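Local coordinates for C381 turret protein (Sulfolobus turreted icosahedral virus, PDB 4IND) that forms the turrets of an archaeal virus capsid, assembling as five copies of a chain built from three jelly-roll domains, at residues S39-I45 against V56-P62; N66-D72 against I129-P135; I84-N90 against P136-L141; V96-N101 against I118-T123. All blocks are in the same frame, centred on the assembly; numbering follows the deposited sequence.

Contact 1 of 4, residues S39-I45 against V56-P62; sequences SYKLKQI and VSAPVVP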
# COMPACT_ATOMS: atom_id res chain seq x y z
N SER A 39 -31.51 18.74 -28.91
CA SER A 39 -31.49 18.04 -30.19
C SER A 39 -30.06 17.91 -30.70
O SER A 39 -29.14 18.57 -30.20
CB SER A 39 -32.35 18.79 -31.21
OG SER A 39 -33.71 18.78 -30.83
N TYR A 40 -29.87 17.07 -31.71
CA TYR A 40 -28.57 16.99 -32.36
C TYR A 40 -28.79 16.68 -33.82
O TYR A 40 -29.86 16.23 -34.22
CB TYR A 40 -27.68 15.95 -31.71
CG TYR A 40 -28.10 14.53 -31.98
CD1 TYR A 40 -27.64 13.86 -33.11
CD2 TYR A 40 -28.93 13.86 -31.10
CE1 TYR A 40 -28.02 12.54 -33.35
CE2 TYR A 40 -29.31 12.56 -31.33
CZ TYR A 40 -28.84 11.90 -32.45
OH TYR A 40 -29.21 10.60 -32.70
N LYS A 41 -27.78 16.96 -34.64
CA LYS A 41 -27.79 16.59 -36.05
C LYS A 41 -26.53 15.79 -36.27
O LYS A 41 -25.44 16.19 -35.85
CB LYS A 41 -27.71 17.82 -36.97
CG LYS A 41 -28.79 18.85 -36.81
CD LYS A 41 -28.46 20.08 -37.69
CE LYS A 41 -29.58 21.11 -37.69
NZ LYS A 41 -29.13 22.40 -38.28
N LEU A 42 -26.65 14.65 -36.94
CA LEU A 42 -25.48 13.80 -37.13
C LEU A 42 -24.75 14.33 -38.35
O LEU A 42 -25.32 14.49 -39.41
CB LEU A 42 -25.89 12.36 -37.32
CG LEU A 42 -24.80 11.31 -37.10
CD1 LEU A 42 -24.37 11.26 -35.63
CD2 LEU A 42 -25.34 9.95 -37.55
N LYS A 43 -23.47 14.66 -38.19
CA LYS A 43 -22.72 15.25 -39.30
C LYS A 43 -21.37 14.62 -39.49
O LYS A 43 -20.76 14.10 -38.56
CB LYS A 43 -22.54 16.75 -39.12
CG LYS A 43 -23.80 17.57 -39.29
CD LYS A 43 -23.50 19.06 -39.33
CE LYS A 43 -24.77 19.87 -39.56
NZ LYS A 43 -24.62 21.28 -39.11
N GLN A 44 -20.88 14.68 -40.72
CA GLN A 44 -19.54 14.19 -40.95
C GLN A 44 -18.54 15.27 -40.55
O GLN A 44 -18.57 16.39 -41.06
CB GLN A 44 -19.36 13.78 -42.41
CG GLN A 44 -18.04 13.08 -42.64
CD GLN A 44 -18.02 12.24 -43.89
OE1 GLN A 44 -18.48 11.09 -43.91
NE2 GLN A 44 -17.47 12.81 -44.96
N ILE A 45 -17.65 14.91 -39.63
CA ILE A 45 -16.70 15.84 -39.02
C ILE A 45 -15.28 15.43 -39.45
O ILE A 45 -14.91 14.26 -39.38
CB ILE A 45 -16.79 15.74 -37.46
CG1 ILE A 45 -18.14 16.28 -36.97
CG2 ILE A 45 -15.61 16.43 -36.78
CD1 ILE A 45 -18.50 17.63 -37.51
N VAL A 56 -15.04 11.37 -38.82
CA VAL A 56 -16.08 10.66 -38.05
C VAL A 56 -17.48 11.25 -38.31
O VAL A 56 -17.62 12.39 -38.77
CB VAL A 56 -15.80 10.67 -36.54
CG1 VAL A 56 -14.49 9.96 -36.23
CG2 VAL A 56 -15.76 12.11 -36.02
N SER A 57 -18.52 10.47 -38.04
CA SER A 57 -19.89 11.01 -38.01
C SER A 57 -20.27 11.18 -36.56
O SER A 57 -20.25 10.22 -35.81
CB SER A 57 -20.85 10.05 -38.69
OG SER A 57 -20.55 9.94 -40.06
N ALA A 58 -20.59 12.41 -36.16
CA ALA A 58 -20.80 12.74 -34.75
C ALA A 58 -21.98 13.68 -34.60
O ALA A 58 -22.33 14.39 -35.54
CB ALA A 58 -19.53 13.35 -34.16
N PRO A 59 -22.60 13.69 -33.41
CA PRO A 59 -23.73 14.60 -33.16
C PRO A 59 -23.25 16.06 -33.03
O PRO A 59 -22.23 16.32 -32.37
CB PRO A 59 -24.30 14.07 -31.82
CG PRO A 59 -23.06 13.50 -31.13
CD PRO A 59 -22.35 12.80 -32.26
N VAL A 60 -23.93 16.97 -33.70
CA VAL A 60 -23.61 18.40 -33.58
C VAL A 60 -24.81 19.13 -32.99
O VAL A 60 -25.94 18.89 -33.40
CB VAL A 60 -23.32 19.00 -34.98
CG1 VAL A 60 -22.94 20.48 -34.86
CG2 VAL A 60 -22.22 18.21 -35.68
N VAL A 61 -24.56 20.05 -32.06
CA VAL A 61 -25.63 20.87 -31.51
C VAL A 61 -26.13 21.83 -32.59
O VAL A 61 -25.37 22.60 -33.18
CB VAL A 61 -25.15 21.66 -30.28
CG1 VAL A 61 -26.33 22.49 -29.71
CG2 VAL A 61 -24.59 20.72 -29.23
N PRO A 62 -27.44 21.79 -32.86
CA PRO A 62 -27.96 22.62 -33.95
C PRO A 62 -28.19 24.06 -33.52
O PRO A 62 -28.10 24.34 -32.32
CB PRO A 62 -29.30 21.96 -34.29
CG PRO A 62 -29.71 21.29 -33.03
CD PRO A 62 -28.45 20.88 -32.31
O HOH W 1 -18.22 9.55 -41.35

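Contact 2 of 4, residues N66-D72 against I129-P135; sequences NASIIID and IYYIQLP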
# COMPACT_ATOMS: atom_id res chain seq x y z
N ASN A 66 -28.60 26.30 -26.28
CA ASN A 66 -27.53 25.38 -25.96
C ASN A 66 -28.10 24.01 -25.63
O ASN A 66 -29.22 23.90 -25.13
CB ASN A 66 -26.72 25.89 -24.77
CG ASN A 66 -26.02 27.21 -25.05
OD1 ASN A 66 -25.87 27.64 -26.20
ND2 ASN A 66 -25.59 27.87 -23.98
N ALA A 67 -27.34 22.97 -25.92
CA ALA A 67 -27.64 21.64 -25.38
C ALA A 67 -26.99 21.55 -24.00
O ALA A 67 -26.21 22.43 -23.61
CB ALA A 67 -27.10 20.57 -26.30
N SER A 68 -27.31 20.49 -23.25
CA SER A 68 -26.71 20.27 -21.95
C SER A 68 -26.38 18.81 -21.76
O SER A 68 -27.03 17.93 -22.32
CB SER A 68 -27.68 20.68 -20.84
OG SER A 68 -28.10 22.02 -20.98
N ILE A 69 -25.36 18.55 -20.96
CA ILE A 69 -25.15 17.22 -20.43
C ILE A 69 -25.46 17.32 -18.94
O ILE A 69 -24.98 18.22 -18.26
CB ILE A 69 -23.72 16.74 -20.66
CG1 ILE A 69 -23.48 16.56 -22.17
CG2 ILE A 69 -23.48 15.40 -19.93
CD1 ILE A 69 -22.03 16.35 -22.54
N ILE A 70 -26.29 16.41 -18.46
CA ILE A 70 -26.72 16.43 -17.07
C ILE A 70 -26.69 14.99 -16.53
O ILE A 70 -27.36 14.10 -17.08
CB ILE A 70 -28.17 16.98 -16.94
CG1 ILE A 70 -28.25 18.42 -17.48
CG2 ILE A 70 -28.61 16.97 -15.49
CD1 ILE A 70 -29.66 19.05 -17.30
N ILE A 71 -25.93 14.76 -15.47
CA ILE A 71 -25.81 13.43 -14.90
C ILE A 71 -26.17 13.39 -13.42
O ILE A 71 -25.39 13.82 -12.58
CB ILE A 71 -24.37 12.88 -15.06
CG1 ILE A 71 -23.88 13.11 -16.49
CG2 ILE A 71 -24.32 11.39 -14.72
CD1 ILE A 71 -22.38 12.77 -16.72
N ASP A 72 -27.35 12.87 -13.08
CA ASP A 72 -27.68 12.71 -11.66
C ASP A 72 -27.67 11.24 -11.23
O ASP A 72 -28.01 10.92 -10.09
CB ASP A 72 -28.99 13.41 -11.28
CG ASP A 72 -30.21 12.58 -11.64
OD1 ASP A 72 -31.25 12.68 -10.94
OD2 ASP A 72 -30.12 11.81 -12.62
N ILE A 129 -24.90 16.66 -8.91
CA ILE A 129 -25.36 16.45 -10.28
C ILE A 129 -24.44 17.16 -11.25
O ILE A 129 -24.25 18.37 -11.15
CB ILE A 129 -26.77 17.01 -10.45
CG1 ILE A 129 -27.72 16.32 -9.45
CG2 ILE A 129 -27.24 16.86 -11.87
CD1 ILE A 129 -29.01 17.07 -9.22
N TYR A 130 -23.86 16.42 -12.20
CA TYR A 130 -23.00 17.04 -13.20
C TYR A 130 -23.81 17.82 -14.23
O TYR A 130 -24.87 17.38 -14.66
CB TYR A 130 -22.12 15.98 -13.90
CG TYR A 130 -21.23 16.63 -14.94
CD1 TYR A 130 -20.14 17.40 -14.55
CD2 TYR A 130 -21.50 16.51 -16.30
CE1 TYR A 130 -19.33 18.02 -15.49
CE2 TYR A 130 -20.70 17.15 -17.26
CZ TYR A 130 -19.61 17.88 -16.84
OH TYR A 130 -18.80 18.51 -17.77
N TYR A 131 -23.29 18.96 -14.65
CA TYR A 131 -24.02 19.86 -15.55
C TYR A 131 -23.06 20.68 -16.41
O TYR A 131 -22.16 21.32 -15.89
CB TYR A 131 -24.87 20.83 -14.73
CG TYR A 131 -25.63 21.86 -15.57
CD1 TYR A 131 -26.75 21.52 -16.30
CD2 TYR A 131 -25.22 23.18 -15.61
CE1 TYR A 131 -27.44 22.47 -17.05
CE2 TYR A 131 -25.90 24.13 -16.34
CZ TYR A 131 -27.01 23.77 -17.06
OH TYR A 131 -27.70 24.72 -17.81
N ILE A 132 -23.26 20.66 -17.72
CA ILE A 132 -22.53 21.58 -18.60
C ILE A 132 -23.37 21.89 -19.83
O ILE A 132 -24.05 21.02 -20.37
CB ILE A 132 -21.13 21.01 -18.99
CG1 ILE A 132 -20.27 22.08 -19.69
CG2 ILE A 132 -21.28 19.77 -19.86
CD1 ILE A 132 -18.83 21.61 -19.92
N GLN A 133 -23.31 23.14 -20.28
CA GLN A 133 -24.00 23.54 -21.50
C GLN A 133 -23.04 23.54 -22.67
O GLN A 133 -21.85 23.87 -22.52
CB GLN A 133 -24.63 24.93 -21.35
CG GLN A 133 -25.79 24.99 -20.38
CD GLN A 133 -26.54 26.32 -20.47
OE1 GLN A 133 -26.66 26.91 -21.54
NE2 GLN A 133 -27.02 26.80 -19.33
N LEU A 134 -23.55 23.18 -23.84
CA LEU A 134 -22.76 23.13 -25.06
C LEU A 134 -23.45 23.96 -26.12
O LEU A 134 -24.62 23.73 -26.41
CB LEU A 134 -22.62 21.67 -25.54
CG LEU A 134 -22.02 20.70 -24.52
CD1 LEU A 134 -22.16 19.26 -24.96
CD2 LEU A 134 -20.57 21.05 -24.23
N PRO A 135 -22.73 24.93 -26.71
CA PRO A 135 -23.33 25.86 -27.69
C PRO A 135 -23.52 25.23 -29.07
O PRO A 135 -22.86 24.25 -29.41
CB PRO A 135 -22.30 27.00 -27.77
CG PRO A 135 -21.00 26.34 -27.44
CD PRO A 135 -21.33 25.28 -26.40
O HOH W 2 -29.67 23.70 -19.27

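Contact 3 of 4, residues I84-N90 against P136-L141; sequences IKVYNTN and PGLAIL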
# COMPACT_ATOMS: atom_id res chain seq x y z
N ILE A 84 -14.29 15.82 -22.48
CA ILE A 84 -15.23 15.81 -23.60
C ILE A 84 -14.48 16.21 -24.86
O ILE A 84 -14.00 17.34 -24.96
CB ILE A 84 -16.38 16.81 -23.40
CG1 ILE A 84 -16.90 16.75 -21.96
CG2 ILE A 84 -17.53 16.50 -24.39
CD1 ILE A 84 -18.09 17.70 -21.68
N LYS A 85 -14.37 15.30 -25.83
CA LYS A 85 -13.71 15.66 -27.09
C LYS A 85 -14.73 16.32 -27.98
O LYS A 85 -15.77 15.73 -28.30
CB LYS A 85 -13.13 14.44 -27.82
CG LYS A 85 -12.32 14.85 -29.06
CD LYS A 85 -11.80 13.65 -29.88
CE LYS A 85 -10.69 12.91 -29.15
NZ LYS A 85 -9.50 13.76 -28.95
N VAL A 86 -14.47 17.56 -28.37
CA VAL A 86 -15.45 18.26 -29.22
C VAL A 86 -14.76 18.84 -30.44
O VAL A 86 -13.53 18.92 -30.51
CB VAL A 86 -16.19 19.40 -28.47
CG1 VAL A 86 -16.91 18.87 -27.24
CG2 VAL A 86 -15.20 20.49 -28.08
N TYR A 87 -15.57 19.25 -31.42
CA TYR A 87 -15.06 19.92 -32.60
C TYR A 87 -15.99 21.09 -32.93
O TYR A 87 -17.21 20.93 -33.06
CB TYR A 87 -14.95 18.97 -33.80
CG TYR A 87 -14.48 19.68 -35.06
CD1 TYR A 87 -13.14 19.88 -35.30
CD2 TYR A 87 -15.40 20.17 -36.00
CE1 TYR A 87 -12.70 20.53 -36.44
CE2 TYR A 87 -14.97 20.82 -37.15
CZ TYR A 87 -13.62 21.01 -37.36
OH TYR A 87 -13.15 21.66 -38.49
N ASN A 88 -15.41 22.28 -33.04
CA ASN A 88 -16.20 23.47 -33.28
C ASN A 88 -16.38 23.65 -34.78
O ASN A 88 -15.45 24.02 -35.49
CB ASN A 88 -15.50 24.69 -32.67
CG ASN A 88 -16.29 25.98 -32.90
OD1 ASN A 88 -17.45 25.95 -33.33
ND2 ASN A 88 -15.67 27.12 -32.60
N THR A 89 -17.58 23.36 -35.28
CA THR A 89 -17.84 23.44 -36.71
C THR A 89 -18.09 24.86 -37.16
O THR A 89 -18.15 25.11 -38.35
CB THR A 89 -19.06 22.59 -37.15
OG1 THR A 89 -20.25 23.15 -36.59
CG2 THR A 89 -18.94 21.14 -36.69
N ASN A 90 -18.27 25.78 -36.21
CA ASN A 90 -18.49 27.19 -36.54
C ASN A 90 -17.22 27.89 -37.05
O ASN A 90 -16.10 27.52 -36.69
CB ASN A 90 -18.97 27.96 -35.28
CG ASN A 90 -20.23 27.36 -34.66
OD1 ASN A 90 -20.23 26.65 -33.86
ND2 ASN A 90 -21.20 27.67 -35.08
N PRO A 136 -24.44 25.81 -29.86
CA PRO A 136 -24.69 25.40 -31.24
C PRO A 136 -23.42 25.30 -32.08
O PRO A 136 -22.54 26.17 -32.00
CB PRO A 136 -25.59 26.52 -31.78
CG PRO A 136 -26.29 27.02 -30.57
CD PRO A 136 -25.28 26.96 -29.46
N GLY A 137 -23.32 24.25 -32.89
CA GLY A 137 -22.19 24.12 -33.80
C GLY A 137 -21.08 23.25 -33.24
O GLY A 137 -20.16 22.88 -33.97
N LEU A 138 -21.15 22.92 -31.95
CA LEU A 138 -20.16 22.00 -31.37
C LEU A 138 -20.55 20.56 -31.69
O LEU A 138 -21.67 20.14 -31.42
CB LEU A 138 -20.08 22.17 -29.86
CG LEU A 138 -19.04 23.06 -29.21
CD1 LEU A 138 -18.90 22.66 -27.74
CD2 LEU A 138 -17.68 23.01 -29.95
N ALA A 139 -19.63 19.83 -32.30
CA ALA A 139 -19.77 18.39 -32.45
C ALA A 139 -19.23 17.72 -31.18
O ALA A 139 -18.18 18.12 -30.67
CB ALA A 139 -18.95 17.94 -33.67
N ILE A 140 -19.95 16.72 -30.67
CA ILE A 140 -19.49 15.99 -29.49
C ILE A 140 -18.99 14.61 -29.91
O ILE A 140 -19.77 13.77 -30.34
CB ILE A 140 -20.63 15.85 -28.47
CG1 ILE A 140 -21.33 17.19 -28.29
CG2 ILE A 140 -20.10 15.32 -27.14
CD1 ILE A 140 -22.67 17.10 -27.57
N LEU A 141 -17.69 14.38 -29.77
CA LEU A 141 -17.09 13.14 -30.30
C LEU A 141 -16.95 12.03 -29.26
O LEU A 141 -17.18 10.85 -29.57
CB LEU A 141 -15.72 13.41 -30.95
CG LEU A 141 -15.53 14.53 -31.96
CD1 LEU A 141 -14.30 14.27 -32.83
CD2 LEU A 141 -16.75 14.74 -32.81

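Contact 4 of 4, residues V96-N101 against I118-T123; sequences VTPFFN and IYDIFT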
# COMPACT_ATOMS: atom_id res chain seq x y z
N VAL A 96 -17.31 27.68 -23.47
CA VAL A 96 -17.98 26.69 -22.65
C VAL A 96 -17.62 27.04 -21.21
O VAL A 96 -16.53 27.56 -20.94
CB VAL A 96 -17.49 25.28 -23.02
CG1 VAL A 96 -17.67 24.34 -21.86
CG2 VAL A 96 -18.24 24.76 -24.26
N THR A 97 -18.55 26.77 -20.29
CA THR A 97 -18.33 27.02 -18.88
C THR A 97 -18.26 25.70 -18.11
O THR A 97 -19.30 25.08 -17.85
CB THR A 97 -19.45 27.90 -18.31
OG1 THR A 97 -19.54 29.12 -19.07
CG2 THR A 97 -19.21 28.23 -16.84
N PRO A 98 -17.04 25.26 -17.74
CA PRO A 98 -16.97 23.95 -17.08
C PRO A 98 -17.64 23.97 -15.72
O PRO A 98 -17.71 25.02 -15.07
CB PRO A 98 -15.44 23.69 -16.97
CG PRO A 98 -14.82 25.01 -17.08
CD PRO A 98 -15.70 25.82 -18.01
N PHE A 99 -18.13 22.81 -15.29
CA PHE A 99 -18.81 22.65 -14.02
C PHE A 99 -17.86 22.88 -12.83
O PHE A 99 -18.12 23.72 -11.97
CB PHE A 99 -19.41 21.23 -13.99
CG PHE A 99 -20.28 20.93 -12.79
CD1 PHE A 99 -21.46 21.64 -12.57
CD2 PHE A 99 -19.96 19.89 -11.92
CE1 PHE A 99 -22.29 21.34 -11.47
CE2 PHE A 99 -20.79 19.59 -10.83
CZ PHE A 99 -21.95 20.31 -10.61
N PHE A 100 -16.77 22.12 -12.79
CA PHE A 100 -15.77 22.26 -11.72
C PHE A 100 -16.44 22.22 -10.34
O PHE A 100 -15.95 22.83 -9.40
CB PHE A 100 -15.01 23.59 -11.88
CG PHE A 100 -13.99 23.61 -13.01
CD1 PHE A 100 -13.43 22.45 -13.50
CD2 PHE A 100 -13.57 24.82 -13.56
CE1 PHE A 100 -12.50 22.48 -14.51
CE2 PHE A 100 -12.64 24.86 -14.58
CZ PHE A 100 -12.10 23.69 -15.06
N ASN A 101 -17.57 21.52 -10.25
CA ASN A 101 -18.37 21.40 -9.03
C ASN A 101 -19.08 22.68 -8.61
O ASN A 101 -20.25 22.63 -8.23
CB ASN A 101 -17.57 20.80 -7.85
CG ASN A 101 -17.30 19.32 -8.04
OD1 ASN A 101 -18.23 18.55 -8.34
ND2 ASN A 101 -16.04 18.91 -7.90
N ILE A 118 -12.43 19.47 -23.73
CA ILE A 118 -13.01 20.10 -22.55
C ILE A 118 -12.67 19.25 -21.34
O ILE A 118 -13.06 18.08 -21.28
CB ILE A 118 -14.56 20.18 -22.69
CG1 ILE A 118 -14.94 21.13 -23.85
CG2 ILE A 118 -15.20 20.65 -21.40
CD1 ILE A 118 -16.42 21.10 -24.20
N TYR A 119 -11.96 19.81 -20.36
CA TYR A 119 -11.69 19.09 -19.12
C TYR A 119 -12.65 19.58 -18.07
O TYR A 119 -12.93 20.78 -17.98
CB TYR A 119 -10.25 19.34 -18.63
CG TYR A 119 -9.20 18.88 -19.59
CD1 TYR A 119 -8.54 17.66 -19.43
CD2 TYR A 119 -8.86 19.66 -20.68
CE1 TYR A 119 -7.57 17.24 -20.34
CE2 TYR A 119 -7.89 19.26 -21.57
CZ TYR A 119 -7.26 18.05 -21.41
OH TYR A 119 -6.30 17.68 -22.34
N ASP A 120 -13.14 18.67 -17.23
CA ASP A 120 -14.02 19.08 -16.16
C ASP A 120 -13.79 18.22 -14.94
O ASP A 120 -13.14 17.15 -15.01
CB ASP A 120 -15.48 19.00 -16.61
CG ASP A 120 -16.35 20.07 -15.98
OD1 ASP A 120 -15.99 20.56 -14.89
OD2 ASP A 120 -17.39 20.46 -16.58
N ILE A 121 -14.30 18.67 -13.80
CA ILE A 121 -14.07 17.95 -12.56
C ILE A 121 -15.42 17.76 -11.89
O ILE A 121 -16.24 18.69 -11.85
CB ILE A 121 -13.12 18.71 -11.66
CG1 ILE A 121 -11.75 18.85 -12.34
CG2 ILE A 121 -13.00 18.01 -10.30
CD1 ILE A 121 -10.80 19.81 -11.65
N PHE A 122 -15.66 16.56 -11.37
CA PHE A 122 -16.98 16.25 -10.81
C PHE A 122 -16.83 15.36 -9.60
O PHE A 122 -16.31 14.25 -9.71
CB PHE A 122 -17.86 15.58 -11.87
CG PHE A 122 -19.21 15.10 -11.36
CD1 PHE A 122 -20.06 15.95 -10.66
CD2 PHE A 122 -19.64 13.82 -11.64
CE1 PHE A 122 -21.31 15.51 -10.21
CE2 PHE A 122 -20.89 13.36 -11.20
CZ PHE A 122 -21.73 14.21 -10.49
N THR A 123 -17.26 15.85 -8.44
CA THR A 123 -17.23 15.02 -7.24
C THR A 123 -18.56 14.32 -7.09
O THR A 123 -19.56 14.96 -6.83
CB THR A 123 -16.98 15.87 -5.98
OG1 THR A 123 -15.72 16.55 -6.13
CG2 THR A 123 -16.91 14.98 -4.73

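Contact 1 of 4, residues S39-I45 against V56-P62
Lys41, Lys43 and Ile45 pair with Val60, Ala58 and Val56 through six backbone hydrogen bonds, two for each pair. The bond from Ile45 N to Val56 O is among the shortest, 2.7 Å, and almost straight at 177°. Between these couples the non-hydrogen-bonded pairs Leu42-Pro59 and Gln44-Ser57 bring CA-H groups onto carbonyl oxygens, as where Ser57 CA lies 3.3 Å from Lys43 O. The two strands form an antiparallel beta hairpin, whose second strand is bonded in turn to strand 138-147 of the jelly roll through Pro59 and Ile140.

Apolar contacts differ on the two faces. On that of Lys43, Ile45 and Val60, the Val60 methyl CG2 meets Lys43 CB at 3.8 Å, the two side chains crossing at about a right angle, and also touches Ile45 CD1. From this same face Lys41 CE rests 3.5 Å from Pro62 CB. On the other face Leu42 CD1 leans over the Ala58-Pro59 peptide. Tyr40 holds CG between its backbone N and carbonyl carbon (chi1 72°), which brings its ring atom CD1 to 3.6 Å from Pro59 CB.

A water bridges the polar tips, donating to Gln44 OE1 at 3.0 Å and hydrogen-bonding Ser57 OG.

Contact 2 of 4, residues N66-D72 against I129-P135
Asn66 ND2 donates to Gln133 OE1 across the strand ends at 2.8 Å, with an N-H...O angle of 158°. The acceptor lies close to the Asn66 amide plane, while the two amide planes are turned 59° apart. The amide nitrogen of Gln133 is used as well: Gln133 NE2 donates to Tyr131 OH at 2.7 Å, the hydroxyl lying tilted out of the amide plane. A water then links Tyr131 OH with Ser68 OG, extending the polar chain back to strand 67-71.

Six backbone hydrogen bonds join Ala67, Ile69 and Ile71 to Leu134, Ile132 and Tyr130 in antiparallel register. These strands belong to one sheet of the first jelly roll, with strand 36-37 along the other edge of 67-71.

The face bearing Ile69 and Leu134 turns to the interior, where Phe143 and Ile140 of strand 138-147 pack on it. Here Ile69 CD1 touches Leu134 CD1 at 3.8 Å, and Ile71 CD1 meets Tyr130 CD2 at 3.9 Å. On the reverse face Ile70 and Tyr131 run side by side. With Tyr131 CG opposite its backbone N (chi1 177°), the ring presents its edge to Ile70 CG1, which lies 3.6 Å from Tyr131 CD1. Tyr131 also stacks on Tyr50 of a neighbouring subunit, and Asp72 is hydrogen-bonded to Tyr47 and salt-bridged to Lys54 of that same subunit.

Contact 3 of 4, residues I84-N90 against P136-L141
Strands 84-88 and 138-141 run antiparallel, their axes 4.5 Å apart at closest and their directions 151° apart, with Tyr87 and Ala139 as the hydrogen-bonded pair. At the end of the pairing, Gly137 O is gripped twice by one residue, Thr89. Thr89 N donates to Gly137 O at 2.9 Å and Thr89 OG1 to the same oxygen at 2.6 Å, the hydroxyl lying in the carbonyl plane on a lone pair. The threonine torsion explains the double grip: OG1 sits between the backbone N and carbonyl carbon (chi1 67°), on the same side as the N-H. Gly137 itself has a positive phi of 96°, a backbone shape that comes easily to a residue with no side chain. Next to it Asn88 OD1 accepts from Asn90 N at 3.0 Å, an Asx turn that bends the chain as strand 78-88 ends, while Asn88 ND2 is held by Phe92 O.

Apolar contacts occupy both faces. Leu138 CD2 reaches across to Asn88 CA at 3.7 Å and to Val86 CG2 at 4.0 Å, whereas Ile84 and Ile140 lie side by side through their CG2 methyls. On the opposite face Ala139 CB meets Tyr87 CB, and the aliphatic part of Lys85 passes Leu141, Lys85 CD to Leu141 CD1 being 3.9 Å.

Beyond the pair, strand 114-124 flanks 78-88 on its other edge, and hairpin 41-60 covers the face of Ala139 and Leu141.

Contact 4 of 4, residues V96-N101 against I118-T123
Asp120 extends from strand 118-123 into the loop 96-101, and its carboxylate receives the turning backbone there. From CB, the chain leads to Asp120 CG, which comes within 3.3 Å of Phe99 N. Beyond it the oxygens divide the work. Asp120 OD2 takes the N-H of Phe99 (N at 2.8 Å) and Asp120 OD1 that of Phe100 (N at 2.7 Å), both on syn lone pairs and both nearly straight. OD1 is met a second time, from the anti side, by the N-H of Ile121 in its own strand. OD2 is also hydrogen-bonded to the Tyr130 hydroxyl, so three backbone N-H groups and a hydroxyl surround the buried carboxylate, which would be expected to stabilise its negative charge.

Aromatic rings pack beside it. The Phe100 ring stands almost perpendicular to the carboxylate, 84° between planes, and Pro98 CB lies over its centre. Phe99 CE2 touches Phe122 CD1 at 3.7 Å as the two side chains slant across one another. With Asn101 CG beside its backbone N (chi1 -72°), the amide turns toward Thr123, and Asn101 OD1 accepts from Thr123 N at 2.9 Å, in the carbonyl plane and on a lone pair. Asn101 ND2 donates to Ser170 O. Val96 and Ile118 meet tip to tip at the opposite end.

Phe100 and Asn101 are successive residues at positive phi in a loop of the first jelly roll, its amides bound by a buried aspartate of the sheet's outermost strand 114-124, on the side where Asn101 meets the second domain.

All four contacts lie in the first of the three jelly rolls, and they follow its layers. Contacts 1 and 3 are closest, centres about 8 Å apart, because strand 138-147 of contact 3 also bonds to the hairpin of contact 1: Pro59 O lies 2.9 Å from Ile140 N. Contact 2 faces contact 3 across the core, where Leu134 CD1 meets Ile140 CD1 at 3.4 Å. The centres of contacts 4 and 2 are about 10 Å apart, joined by Tyr130 OH and Asp120 OD2, and contact 4 shares a sheet with contact 3. Of contacts 2 and 4, contact 4 is the nearer to a bound dihydrogenphosphate, with the Thr123 side chain about 8 Å away against about 14 Å for Tyr130. Contacts 1 and 4 do not touch.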